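Side-chain contacts in tubulin-like protein CetZ2 (Haloferax volcanii, PDB 4B45), which binds GTP, has GTPase activity and takes part in controlling cell shape as a tubulin-like cytoskeletal protein: residues 42-47 with 51-56; 62-65 with 69-72; 107-112 with 143-148; 115-120 with 154-159; 131-136 with 326-331. One frame throughout, in Å; residues are numbered along the deposited sequence.

Interaction 1. Residues 42-47 with 51-56; sequences ADLQSL and TVLIGQ
Leu44 lies over the side chain of Thr51, its CD2 branch 3.9 Å from Thr51 CB, and the two side chains run past each other in opposite directions. The CB of Leu44 touches the same threonine, so both the root and one methyl of the leucine bear on it. With chi1 at -67°, Leu44 CG stands opposite its own carbonyl carbon, which carries the second branch, CD1, onward to Leu53. There CD1 meets Leu53 CD1 at 3.7 Å, the two leucines lying diagonally across each other, and the same methyl also rests 3.6 Å from Val52 O. One residue thereby spans three consecutive positions of the strand. These segments belong to a beta-alpha-beta unit of the nucleotide-binding domain, made of strand 31-38, helix 41-45 and strand 50-53, with the last of these at the edge of the sheet within the chain. Thr51 answers with its methyl: CG2 comes 3.3 Å from Leu44 O, while its OG1 branch is turned elsewhere. That carbonyl also accepts the backbone N-H of Leu47, at 3.3 Å between Leu47 N and Leu44 O. Leu47 adds a looser touch, its CB 4.5 Å from Thr51 CG2, and its side chain also packs on Ala36 and on Ser17 of helix 9-26.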
# COMPACT_ATOMS: atom_id res chain seq x y z
N ALA A 42 -5.27 -22.33 -8.90
CA ALA A 42 -6.54 -21.68 -9.23
C ALA A 42 -6.51 -20.15 -9.04
O ALA A 42 -7.07 -19.40 -9.85
CB ALA A 42 -7.68 -22.30 -8.41
N ASP A 43 -5.86 -19.69 -7.97
CA ASP A 43 -5.70 -18.26 -7.71
C ASP A 43 -5.03 -17.55 -8.86
O ASP A 43 -5.38 -16.42 -9.20
CB ASP A 43 -4.86 -18.04 -6.45
CG ASP A 43 -5.57 -18.48 -5.19
OD1 ASP A 43 -6.77 -18.83 -5.29
OD2 ASP A 43 -4.94 -18.46 -4.11
N LEU A 44 -4.04 -18.20 -9.46
CA LEU A 44 -3.23 -17.55 -10.47
C LEU A 44 -3.95 -17.47 -11.79
O LEU A 44 -3.74 -16.55 -12.57
CB LEU A 44 -1.90 -18.28 -10.62
CG LEU A 44 -0.99 -18.19 -9.41
CD1 LEU A 44 0.16 -19.15 -9.61
CD2 LEU A 44 -0.47 -16.76 -9.22
N GLN A 45 -4.82 -18.44 -12.04
CA GLN A 45 -5.46 -18.56 -13.35
C GLN A 45 -6.42 -17.41 -13.66
O GLN A 45 -6.67 -17.11 -14.82
CB GLN A 45 -6.15 -19.92 -13.50
CG GLN A 45 -5.16 -21.08 -13.52
CD GLN A 45 -5.82 -22.42 -13.74
OE1 GLN A 45 -6.41 -22.99 -12.82
NE2 GLN A 45 -5.74 -22.93 -14.97
N SER A 46 -6.92 -16.76 -12.62
CA SER A 46 -7.92 -15.71 -12.79
C SER A 46 -7.31 -14.34 -13.00
O SER A 46 -7.96 -13.42 -13.50
CB SER A 46 -8.86 -15.69 -11.59
OG SER A 46 -8.12 -15.68 -10.38
N LEU A 47 -6.04 -14.19 -12.62
CA LEU A 47 -5.37 -12.90 -12.66
C LEU A 47 -4.89 -12.50 -14.06
O LEU A 47 -4.45 -13.35 -14.83
CB LEU A 47 -4.19 -12.89 -11.69
CG LEU A 47 -4.55 -13.18 -10.23
CD1 LEU A 47 -3.29 -13.23 -9.40
CD2 LEU A 47 -5.49 -12.12 -9.70
N THR A 51 1.99 -14.66 -14.06
CA THR A 51 1.86 -15.52 -12.89
C THR A 51 3.02 -16.51 -12.78
O THR A 51 3.54 -16.99 -13.80
CB THR A 51 0.53 -16.30 -12.91
OG1 THR A 51 0.47 -17.12 -14.07
CG2 THR A 51 -0.66 -15.35 -12.92
N VAL A 52 3.44 -16.79 -11.55
CA VAL A 52 4.43 -17.82 -11.27
C VAL A 52 3.93 -18.78 -10.20
O VAL A 52 3.65 -18.37 -9.06
CB VAL A 52 5.76 -17.25 -10.75
CG1 VAL A 52 6.77 -18.39 -10.58
CG2 VAL A 52 6.30 -16.20 -11.70
N LEU A 53 3.83 -20.06 -10.57
CA LEU A 53 3.40 -21.08 -9.62
C LEU A 53 4.64 -21.72 -9.03
O LEU A 53 5.54 -22.15 -9.74
CB LEU A 53 2.50 -22.12 -10.29
CG LEU A 53 1.83 -23.17 -9.40
CD1 LEU A 53 0.84 -22.57 -8.39
CD2 LEU A 53 1.14 -24.25 -10.22
N ILE A 54 4.70 -21.77 -7.70
CA ILE A 54 5.81 -22.39 -7.01
C ILE A 54 5.27 -23.47 -6.07
O ILE A 54 4.07 -23.49 -5.77
CB ILE A 54 6.64 -21.36 -6.19
CG1 ILE A 54 5.78 -20.69 -5.11
CG2 ILE A 54 7.22 -20.29 -7.11
CD1 ILE A 54 6.54 -19.63 -4.30
N GLY A 55 6.15 -24.37 -5.66
CA GLY A 55 5.85 -25.33 -4.61
C GLY A 55 5.09 -26.59 -4.97
O GLY A 55 4.72 -27.34 -4.06
N GLN A 56 4.86 -26.84 -6.26
CA GLN A 56 4.09 -28.02 -6.69
C GLN A 56 4.66 -29.35 -6.18
O GLN A 56 3.91 -30.30 -5.97
CB GLN A 56 3.97 -28.09 -8.21
CG GLN A 56 3.40 -26.83 -8.84
CD GLN A 56 4.50 -25.90 -9.29
OE1 GLN A 56 5.37 -25.53 -8.50
NE2 GLN A 56 4.49 -25.54 -10.56

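Interaction 2. Residues 62-65 with 69-72; sequences HGVG and ELGA. With GSP (5'-guanosine-diphosphate-monothiophosphate), chain C.
Val64 and Leu70 meet at a slant, the valine pointing from the loop after helix 56-59 onto the first turn of helix 68-85. This loop is part of the GTP site of the tubulin/FtsZ-type domain, and Gly65 is one of its nucleotide-binding residues. The closest approach, 3.8 Å, is from Val64 CG1 to Leu70 CG, at the leucine's branch point. Leu70 CD2 lies against both CB and CG1 of the valine, at 4.0 Å from Val64 CB. The leucine reaches over because its CG is anti to the backbone N (chi1 -173°). Val59 touches both side chains from helix 56-59. The other valine branch faces a different way: a chi1 of -55° turns CG1 opposite the carbonyl carbon, which leaves Val64 CG2 to face the helix backbone, 4.2 Å from Gly71 N. Glycine at that place brings only backbone to the methyl. The same Val64 CG2 borders the nucleotide, 3.9 Å from O3G of the thiophosphate end, and Gly65 N stands 3.0 Å from that oxygen.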
# COMPACT_ATOMS: atom_id res chain seq x y z
N HIS A 62 -2.15 -26.60 -4.62
CA HIS A 62 -3.35 -26.35 -3.81
C HIS A 62 -3.13 -25.51 -2.54
O HIS A 62 -3.88 -25.65 -1.58
CB HIS A 62 -4.17 -27.64 -3.53
CG HIS A 62 -3.44 -28.69 -2.74
ND1 HIS A 62 -2.70 -28.41 -1.60
CD2 HIS A 62 -3.36 -30.04 -2.90
CE1 HIS A 62 -2.20 -29.53 -1.11
NE2 HIS A 62 -2.58 -30.53 -1.89
N GLY A 63 -2.11 -24.65 -2.55
CA GLY A 63 -1.89 -23.71 -1.47
C GLY A 63 -1.29 -24.37 -0.24
O GLY A 63 -1.17 -25.60 -0.19
N VAL A 64 -0.93 -23.57 0.76
CA VAL A 64 -0.32 -24.11 1.98
C VAL A 64 -1.23 -24.04 3.20
O VAL A 64 -0.80 -24.35 4.31
CB VAL A 64 1.04 -23.45 2.32
CG1 VAL A 64 2.01 -23.56 1.13
CG2 VAL A 64 0.86 -21.99 2.74
N GLY A 65 -2.48 -23.64 2.98
CA GLY A 65 -3.52 -23.73 4.00
C GLY A 65 -3.19 -23.03 5.31
O GLY A 65 -3.46 -23.56 6.39
N GLU A 69 5.10 -21.41 7.92
CA GLU A 69 6.44 -21.97 7.80
C GLU A 69 6.62 -22.75 6.49
O GLU A 69 7.71 -22.80 5.93
CB GLU A 69 6.77 -22.83 9.02
CG GLU A 69 6.70 -22.03 10.32
CD GLU A 69 6.93 -22.88 11.56
OE1 GLU A 69 7.10 -24.12 11.42
OE2 GLU A 69 6.95 -22.31 12.67
N LEU A 70 5.54 -23.36 6.01
CA LEU A 70 5.55 -23.99 4.70
C LEU A 70 5.59 -22.93 3.60
O LEU A 70 6.24 -23.12 2.57
CB LEU A 70 4.32 -24.89 4.54
CG LEU A 70 4.26 -25.76 3.28
CD1 LEU A 70 5.56 -26.53 3.08
CD2 LEU A 70 3.08 -26.72 3.39
N GLY A 71 4.90 -21.81 3.84
CA GLY A 71 4.91 -20.69 2.91
C GLY A 71 6.30 -20.10 2.72
O GLY A 71 6.67 -19.67 1.62
N ALA A 72 7.06 -20.05 3.80
CA ALA A 72 8.42 -19.53 3.76
C ALA A 72 9.38 -20.51 3.06
O ALA A 72 10.19 -20.10 2.23
CB ALA A 72 8.91 -19.24 5.18
PG GSP C . -3.56 -19.51 2.43
O3B GSP C . -2.44 -18.64 1.68
S1G GSP C . -4.42 -18.64 4.10
O2G GSP C . -4.69 -19.90 1.43
O3G GSP C . -2.82 -20.69 2.93
PB GSP C . -2.57 -17.14 1.15
O1B GSP C . -2.83 -17.05 -0.33
O2B GSP C . -1.25 -16.44 1.44
PA GSP C . -4.39 -15.03 1.45
O1A GSP C . -5.80 -15.18 0.94
O2A GSP C . -3.60 -14.25 0.42
O3A GSP C . -3.75 -16.39 1.87
O5' GSP C . -4.35 -14.14 2.73
C5' GSP C . -5.36 -14.13 3.68
C4' GSP C . -5.56 -12.80 4.27
O4' GSP C . -5.71 -11.84 3.27
C3' GSP C . -6.78 -12.72 5.09
O3' GSP C . -6.54 -11.77 6.05
C2' GSP C . -7.81 -12.24 4.18
O2' GSP C . -8.76 -11.52 4.88
C1' GSP C . -7.07 -11.34 3.31
N9 GSP C . -7.53 -11.25 1.94
C8 GSP C . -7.84 -12.26 1.13
N7 GSP C . -8.17 -11.78 -0.08
C5 GSP C . -8.06 -10.41 -0.04
C6 GSP C . -8.27 -9.39 -1.01
O6 GSP C . -8.69 -9.68 -2.29
N1 GSP C . -8.08 -8.11 -0.64
C2 GSP C . -7.68 -7.80 0.62
N2 GSP C . -7.48 -6.39 0.95
N3 GSP C . -7.46 -8.73 1.56
C4 GSP C . -7.66 -10.07 1.25

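Interaction 3. Residues 107-112 with 143-148; sequences SGSGGA and QVNAGR. With GSP (5'-guanosine-diphosphate-monothiophosphate), chain C.
Asn145 and Ser109 make the direct contact between the two helices, at the point where their backbones come nearest, 6.2 Å from Ser109 CA to Asn145 CA. Two residues ahead of it, Gln143 turns its amide from this contact, NE2 giving hydrogen bonds to Gly135 O and Glu138 O. Asn145 itself offers its backbone and its CB. Ser109 OG donates to Asn145 O at 3.2 Å, although the position of that hydroxyl is less certain, and Ser109 OG also lies 3.6 Å from Asn145 CB. Ser109 is brought there by a chi1 of 168°, which sets OG opposite its backbone N and out from its helix. Helix 107-120 starts in the glycine-rich phosphate-binding loop of the tubulin/FtsZ fold, and its first turn holds the GTP analogue: Gly108 N reaches O2B of GSP at 3.0 Å in a nearly straight bond (171°), while both bonds from Ser107 N, to O2B and O3B, are weak. The amide of Asn145 works beside this loop, ND2 donating to the carbonyl of Gly66, a residue whose own N-H binds the nucleotide, and to Gly104 O, just ahead of the Gly106-Gly108 binding residues. Ala146 faces away from the serine, toward Phe328 and Pro134.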
# COMPACT_ATOMS: atom_id res chain seq x y z
N SER A 107 0.91 -18.28 2.37
CA SER A 107 1.86 -18.02 1.29
C SER A 107 2.47 -16.62 1.37
O SER A 107 3.69 -16.48 1.35
CB SER A 107 1.19 -18.21 -0.07
OG SER A 107 1.05 -19.59 -0.37
N GLY A 108 1.62 -15.61 1.44
CA GLY A 108 2.09 -14.24 1.52
C GLY A 108 2.85 -14.06 2.81
O GLY A 108 3.98 -13.59 2.81
N SER A 109 2.22 -14.47 3.90
CA SER A 109 2.81 -14.36 5.23
C SER A 109 4.22 -14.95 5.27
O SER A 109 5.16 -14.31 5.72
CB SER A 109 1.91 -15.07 6.23
OG SER A 109 2.54 -15.25 7.48
N GLY A 110 4.35 -16.18 4.77
CA GLY A 110 5.63 -16.87 4.78
C GLY A 110 6.59 -16.34 3.73
O GLY A 110 7.73 -16.01 4.04
N GLY A 111 6.10 -16.23 2.50
CA GLY A 111 6.94 -15.86 1.38
C GLY A 111 7.31 -14.38 1.26
O GLY A 111 8.37 -14.06 0.72
N ALA A 112 6.46 -13.48 1.74
CA ALA A 112 6.75 -12.05 1.55
C ALA A 112 8.09 -11.63 2.16
O ALA A 112 8.89 -10.99 1.49
CB ALA A 112 5.60 -11.16 2.06
N GLN A 143 -4.15 -14.05 12.82
CA GLN A 143 -3.56 -13.00 13.64
C GLN A 143 -2.10 -13.33 13.93
O GLN A 143 -1.22 -12.46 13.82
CB GLN A 143 -4.35 -12.82 14.94
CG GLN A 143 -5.85 -12.56 14.77
CD GLN A 143 -6.17 -11.22 14.11
OE1 GLN A 143 -5.31 -10.35 13.95
NE2 GLN A 143 -7.44 -11.05 13.70
N VAL A 144 -1.84 -14.58 14.29
CA VAL A 144 -0.48 -15.07 14.55
C VAL A 144 0.43 -15.02 13.31
O VAL A 144 1.55 -14.52 13.38
CB VAL A 144 -0.51 -16.50 15.15
CG1 VAL A 144 0.88 -17.17 15.10
CG2 VAL A 144 -1.02 -16.46 16.57
N ASN A 145 -0.06 -15.52 12.17
CA ASN A 145 0.67 -15.38 10.91
C ASN A 145 1.05 -13.92 10.61
O ASN A 145 2.19 -13.62 10.21
CB ASN A 145 -0.15 -15.95 9.74
CG ASN A 145 -0.13 -17.47 9.68
OD1 ASN A 145 0.68 -18.12 10.34
ND2 ASN A 145 -1.01 -18.04 8.87
N ALA A 146 0.10 -13.02 10.80
CA ALA A 146 0.33 -11.62 10.50
C ALA A 146 1.28 -10.99 11.50
O ALA A 146 2.09 -10.14 11.14
CB ALA A 146 -0.99 -10.85 10.46
N GLY A 147 1.17 -11.40 12.76
CA GLY A 147 2.03 -10.88 13.81
C GLY A 147 3.49 -11.13 13.49
O GLY A 147 4.30 -10.20 13.44
N ARG A 148 3.81 -12.39 13.24
CA ARG A 148 5.16 -12.80 12.88
C ARG A 148 5.62 -12.18 11.56
O ARG A 148 6.74 -11.69 11.45
CB ARG A 148 5.22 -14.33 12.78
CG ARG A 148 5.09 -15.02 14.11
CD ARG A 148 4.80 -16.50 13.96
NE ARG A 148 4.88 -17.18 15.26
CZ ARG A 148 4.55 -18.45 15.47
NH1 ARG A 148 4.10 -19.21 14.47
NH2 ARG A 148 4.67 -18.96 16.68
PG GSP C . -3.56 -19.51 2.43
O3B GSP C . -2.44 -18.64 1.68
S1G GSP C . -4.42 -18.64 4.10
O2G GSP C . -4.69 -19.90 1.43
O3G GSP C . -2.82 -20.69 2.93
PB GSP C . -2.57 -17.14 1.15
O1B GSP C . -2.83 -17.05 -0.33
O2B GSP C . -1.25 -16.44 1.44
PA GSP C . -4.39 -15.03 1.45
O1A GSP C . -5.80 -15.18 0.94
O2A GSP C . -3.60 -14.25 0.42
O3A GSP C . -3.75 -16.39 1.87
O5' GSP C . -4.35 -14.14 2.73
C5' GSP C . -5.36 -14.13 3.68
C4' GSP C . -5.56 -12.80 4.27
O4' GSP C . -5.71 -11.84 3.27
C3' GSP C . -6.78 -12.72 5.09
O3' GSP C . -6.54 -11.77 6.05
C2' GSP C . -7.81 -12.24 4.18
O2' GSP C . -8.76 -11.52 4.88
C1' GSP C . -7.07 -11.34 3.31
N9 GSP C . -7.53 -11.25 1.94
C8 GSP C . -7.84 -12.26 1.13
N7 GSP C . -8.17 -11.78 -0.08
C5 GSP C . -8.06 -10.41 -0.04
C6 GSP C . -8.27 -9.39 -1.01
O6 GSP C . -8.69 -9.68 -2.29
N1 GSP C . -8.08 -8.11 -0.64
C2 GSP C . -7.68 -7.80 0.62
N2 GSP C . -7.48 -6.39 0.95
N3 GSP C . -7.46 -8.73 1.56
C4 GSP C . -7.66 -10.07 1.25

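Interaction 4. Residues 115-120 with 154-159; sequences LAKALA and AREADA
Glu156 and Lys117 carry both the charge pairing and most of the van der Waals contact. The charge pairing is loose: Lys117 NZ stands 4.0 Å from Glu156 OE2, a long salt bridge. Arg155 extends it into a network from the other flank, its NH2 3.7 Å from the same Glu156 OE2. This bridge is long too, and the oxygen sits off the guanidinium plane with no hydrogen aimed at it, so charge alone attracts. The two cations remain apart, with 6.2 Å between Lys117 NZ and Arg155 NH2, and the carboxylate probably eases their mutual repulsion. Van der Waals contact is closer. The lysine chain is fully extended and passes the glutamate at an angle, so that Glu156 OE1 rests against its methylenes, 3.4 Å from both Lys117 CG and Lys117 CD. Bending at chi2 (-66°) folds the glutamate back and lays the carboxylate along the lysine. Exchanging Glu156 for an alanine would probably leave Lys117 and Arg155 without their shared countercharge and the lysine methylenes without cover. Ala120 adds a methyl touch, its CB 3.9 Å from the backbone oxygen Glu156 O. Toward the sheet, Ala116 and Ala157 both pack on Val129 of strand 127-133. Away from the nucleotide, the contact joins the C-terminal ends of helices 107-120 and 140-156, which precede and follow that strand in the alternating alpha/beta order of a Rossmann-like GTPase domain.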
# COMPACT_ATOMS: atom_id res chain seq x y z
N LEU A 115 11.05 -13.09 0.11
CA LEU A 115 11.27 -12.41 -1.16
C LEU A 115 11.76 -10.96 -0.95
O LEU A 115 12.62 -10.45 -1.70
CB LEU A 115 9.98 -12.44 -1.98
CG LEU A 115 10.06 -11.97 -3.43
CD1 LEU A 115 11.13 -12.77 -4.13
CD2 LEU A 115 8.71 -12.14 -4.12
N ALA A 116 11.24 -10.29 0.08
CA ALA A 116 11.66 -8.92 0.36
C ALA A 116 13.14 -8.90 0.72
O ALA A 116 13.90 -8.08 0.21
CB ALA A 116 10.84 -8.31 1.48
N LYS A 117 13.55 -9.82 1.59
CA LYS A 117 14.93 -9.91 2.02
C LYS A 117 15.87 -10.31 0.87
O LYS A 117 17.01 -9.89 0.82
CB LYS A 117 15.07 -10.89 3.18
CG LYS A 117 16.48 -11.04 3.70
CD LYS A 117 16.54 -12.01 4.86
CE LYS A 117 17.95 -12.09 5.43
NZ LYS A 117 18.00 -12.92 6.67
N ALA A 118 15.37 -11.12 -0.05
CA ALA A 118 16.17 -11.49 -1.21
C ALA A 118 16.38 -10.31 -2.17
O ALA A 118 17.49 -10.07 -2.65
CB ALA A 118 15.55 -12.68 -1.94
N LEU A 119 15.32 -9.56 -2.43
CA LEU A 119 15.36 -8.43 -3.34
C LEU A 119 16.16 -7.25 -2.78
O LEU A 119 16.90 -6.59 -3.50
CB LEU A 119 13.94 -7.97 -3.66
CG LEU A 119 13.18 -8.94 -4.57
CD1 LEU A 119 11.66 -8.76 -4.47
CD2 LEU A 119 13.64 -8.74 -5.99
N ALA A 120 15.99 -7.00 -1.49
CA ALA A 120 16.68 -5.91 -0.83
C ALA A 120 18.20 -6.10 -0.88
O ALA A 120 18.95 -5.13 -0.81
CB ALA A 120 16.21 -5.79 0.62
N ALA A 154 9.06 -5.80 8.74
CA ALA A 154 9.46 -4.49 9.26
C ALA A 154 10.97 -4.40 9.44
O ALA A 154 11.52 -3.29 9.51
CB ALA A 154 8.75 -4.16 10.55
N ARG A 155 11.64 -5.54 9.54
CA ARG A 155 13.10 -5.56 9.62
C ARG A 155 13.76 -5.69 8.25
O ARG A 155 14.78 -5.08 7.99
CB ARG A 155 13.60 -6.70 10.51
CG ARG A 155 13.41 -6.50 11.99
CD ARG A 155 14.10 -7.61 12.76
NE ARG A 155 14.00 -8.87 12.03
CZ ARG A 155 14.75 -9.94 12.27
NH1 ARG A 155 15.68 -9.91 13.22
NH2 ARG A 155 14.58 -11.04 11.55
N GLU A 156 13.17 -6.50 7.38
CA GLU A 156 13.81 -6.84 6.12
C GLU A 156 13.50 -5.88 4.97
O GLU A 156 14.30 -5.73 4.06
CB GLU A 156 13.46 -8.27 5.68
CG GLU A 156 13.69 -9.35 6.72
CD GLU A 156 15.15 -9.55 7.07
OE1 GLU A 156 16.01 -8.99 6.37
OE2 GLU A 156 15.42 -10.27 8.06
N ALA A 157 12.32 -5.26 5.01
CA ALA A 157 11.92 -4.34 3.94
C ALA A 157 12.41 -2.93 4.23
O ALA A 157 12.81 -2.61 5.35
CB ALA A 157 10.39 -4.36 3.79
N ASP A 158 12.38 -2.07 3.22
CA ASP A 158 12.79 -0.69 3.45
C ASP A 158 11.67 0.07 4.12
O ASP A 158 11.93 1.01 4.87
CB ASP A 158 13.24 -0.01 2.16
CG ASP A 158 14.62 -0.46 1.74
OD1 ASP A 158 15.60 -0.08 2.42
OD2 ASP A 158 14.72 -1.21 0.75
N ALA A 159 10.44 -0.35 3.85
CA ALA A 159 9.29 0.06 4.65
C ALA A 159 8.10 -0.84 4.37
O ALA A 159 8.00 -1.48 3.32
CB ALA A 159 8.92 1.53 4.39

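Interaction 5. Residues 131-136 with 326-331; sequences GILPGA and ESFMER. With GSP (5'-guanosine-diphosphate-monothiophosphate), chain C.
The Phe328 ring carries Leu133 CD1 over one face: the methyl is 3.9 Å from the ring centroid and 16° off the normal, a CH-pi contact. It lies off-centre, toward the CE2 side, with Leu133 CD1 to Phe328 CE2 at 3.8 Å. Pro134 approaches the ring obliquely, its CG 4.2 Å from Phe328 CE1. The ring is delivered by a chi1 of 162°, which sends CG anti to the backbone N and out from the helix toward the strand end. A second flat group, the Arg331 guanidinium, has Ser327 OG 3.2 Å above one face, near its rim. While Leu133 faces the helix, Ile132 turns to the nucleotide: its CD1 is 3.7 Å from N2 of GSP, and its CG2 is 3.8 Å from N3 of GSP. A glycine in place of Ile132 would probably leave this part of the guanine without its apolar support and open a gap beside Ala11 and Leu15. Pro134 CB also comes within 3.8 Å of O3' of GSP, on the ribose. Phe328 and Pro134 both pack on Gln143 and Ala146 of helix 140-156, so the C-terminal end of a GTPase-domain strand, at the guanine and ribose, is joined to that helix and to the late helix 323-340.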
# COMPACT_ATOMS: atom_id res chain seq x y z
N GLY A 131 1.53 -4.38 2.78
CA GLY A 131 1.03 -5.47 3.59
C GLY A 131 -0.41 -5.31 4.06
O GLY A 131 -0.78 -4.25 4.57
N ILE A 132 -1.21 -6.36 3.88
CA ILE A 132 -2.61 -6.34 4.34
C ILE A 132 -2.78 -6.97 5.72
O ILE A 132 -2.50 -8.16 5.92
CB ILE A 132 -3.55 -7.05 3.35
CG1 ILE A 132 -3.58 -6.29 2.03
CG2 ILE A 132 -4.96 -7.16 3.93
CD1 ILE A 132 -3.85 -7.19 0.83
N LEU A 133 -3.23 -6.15 6.66
CA LEU A 133 -3.49 -6.59 8.02
C LEU A 133 -4.87 -7.26 8.09
O LEU A 133 -5.83 -6.75 7.51
CB LEU A 133 -3.45 -5.37 8.95
CG LEU A 133 -2.96 -5.54 10.38
CD1 LEU A 133 -1.51 -6.01 10.39
CD2 LEU A 133 -3.12 -4.23 11.15
N PRO A 134 -4.97 -8.42 8.77
CA PRO A 134 -6.26 -9.09 8.83
C PRO A 134 -7.23 -8.32 9.70
O PRO A 134 -6.82 -7.67 10.65
CB PRO A 134 -5.93 -10.43 9.52
CG PRO A 134 -4.73 -10.13 10.34
CD PRO A 134 -3.93 -9.13 9.54
N GLY A 135 -8.51 -8.40 9.38
CA GLY A 135 -9.51 -7.82 10.26
C GLY A 135 -9.48 -8.48 11.62
O GLY A 135 -9.14 -9.67 11.76
N ALA A 136 -9.86 -7.70 12.63
CA ALA A 136 -9.87 -8.15 14.02
C ALA A 136 -10.77 -9.36 14.29
O ALA A 136 -10.58 -10.07 15.28
CB ALA A 136 -10.23 -6.99 14.94
N GLU A 326 -0.82 -1.69 18.12
CA GLU A 326 -0.56 -2.22 19.45
C GLU A 326 -1.63 -3.22 19.86
O GLU A 326 -1.33 -4.26 20.45
CB GLU A 326 -0.48 -1.09 20.46
CG GLU A 326 0.67 -0.13 20.18
CD GLU A 326 0.53 1.18 20.95
OE1 GLU A 326 -0.60 1.48 21.40
OE2 GLU A 326 1.54 1.90 21.09
N SER A 327 -2.89 -2.92 19.55
CA SER A 327 -3.97 -3.84 19.82
C SER A 327 -3.75 -5.13 19.02
O SER A 327 -3.87 -6.23 19.56
CB SER A 327 -5.32 -3.22 19.47
OG SER A 327 -6.35 -4.17 19.61
N PHE A 328 -3.40 -4.97 17.75
CA PHE A 328 -3.16 -6.12 16.88
C PHE A 328 -2.07 -7.05 17.42
O PHE A 328 -2.27 -8.25 17.52
CB PHE A 328 -2.85 -5.68 15.44
CG PHE A 328 -2.18 -6.75 14.62
CD1 PHE A 328 -2.88 -7.89 14.24
CD2 PHE A 328 -0.85 -6.65 14.27
CE1 PHE A 328 -2.26 -8.90 13.52
CE2 PHE A 328 -0.22 -7.65 13.53
CZ PHE A 328 -0.94 -8.78 13.17
N MET A 329 -0.91 -6.48 17.77
CA MET A 329 0.18 -7.28 18.32
C MET A 329 -0.19 -7.94 19.65
O MET A 329 0.22 -9.07 19.93
CB MET A 329 1.45 -6.43 18.48
CG MET A 329 2.05 -5.93 17.17
SD MET A 329 2.44 -7.25 15.99
CE MET A 329 4.10 -7.71 16.49
N GLU A 330 -0.96 -7.24 20.46
CA GLU A 330 -1.38 -7.74 21.77
C GLU A 330 -2.22 -9.01 21.67
O GLU A 330 -1.99 -9.97 22.42
CB GLU A 330 -2.16 -6.65 22.52
CG GLU A 330 -2.73 -7.07 23.86
CD GLU A 330 -3.54 -5.96 24.53
OE1 GLU A 330 -3.35 -4.77 24.17
OE2 GLU A 330 -4.37 -6.27 25.42
N ARG A 331 -3.17 -9.04 20.75
CA ARG A 331 -4.04 -10.21 20.63
C ARG A 331 -3.25 -11.35 20.02
O ARG A 331 -3.43 -12.51 20.39
CB ARG A 331 -5.25 -9.90 19.77
CG ARG A 331 -5.93 -8.57 20.10
CD ARG A 331 -6.98 -8.71 21.19
NE ARG A 331 -7.48 -7.40 21.64
CZ ARG A 331 -8.29 -6.61 20.93
NH1 ARG A 331 -8.70 -6.98 19.71
NH2 ARG A 331 -8.69 -5.45 21.43
PG GSP C . -3.56 -19.51 2.43
O3B GSP C . -2.44 -18.64 1.68
S1G GSP C . -4.42 -18.64 4.10
O2G GSP C . -4.69 -19.90 1.43
O3G GSP C . -2.82 -20.69 2.93
PB GSP C . -2.57 -17.14 1.15
O1B GSP C . -2.83 -17.05 -0.33
O2B GSP C . -1.25 -16.44 1.44
PA GSP C . -4.39 -15.03 1.45
O1A GSP C . -5.80 -15.18 0.94
O2A GSP C . -3.60 -14.25 0.42
O3A GSP C . -3.75 -16.39 1.87
O5' GSP C . -4.35 -14.14 2.73
C5' GSP C . -5.36 -14.13 3.68
C4' GSP C . -5.56 -12.80 4.27
O4' GSP C . -5.71 -11.84 3.27
C3' GSP C . -6.78 -12.72 5.09
O3' GSP C . -6.54 -11.77 6.05
C2' GSP C . -7.81 -12.24 4.18
O2' GSP C . -8.76 -11.52 4.88
C1' GSP C . -7.07 -11.34 3.31
N9 GSP C . -7.53 -11.25 1.94
C8 GSP C . -7.84 -12.26 1.13
N7 GSP C . -8.17 -11.78 -0.08
C5 GSP C . -8.06 -10.41 -0.04
C6 GSP C . -8.27 -9.39 -1.01
O6 GSP C . -8.69 -9.68 -2.29
N1 GSP C . -8.08 -8.11 -0.64
C2 GSP C . -7.68 -7.80 0.62
N2 GSP C . -7.48 -6.39 0.95
N3 GSP C . -7.46 -8.73 1.56
C4 GSP C . -7.66 -10.07 1.25

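Overall arrangement
From the N terminus, interaction 1 closes a short loop between helix 41-45 and strand 50-53, and interaction 2 follows in series, folding loop 62-65, beside the terminal phosphate, onto helix 68-85. Interactions 3 and 4 join helices 107-120 and 140-156 at successive levels, their segments alternating along the chain. Interaction 5 crosses both: it starts on strand 127-133, between those helices, and closes the long span to helix 323-340. Interactions 2 and 3 touch, with Val64 CG2 3.7 Å from Ser107 N, and interactions 3 and 5 meet where Ala146 CB packs on Phe328 CZ. Interactions 2, 3 and 5 all reach the nucleotide, whereas interaction 4 lies away from it.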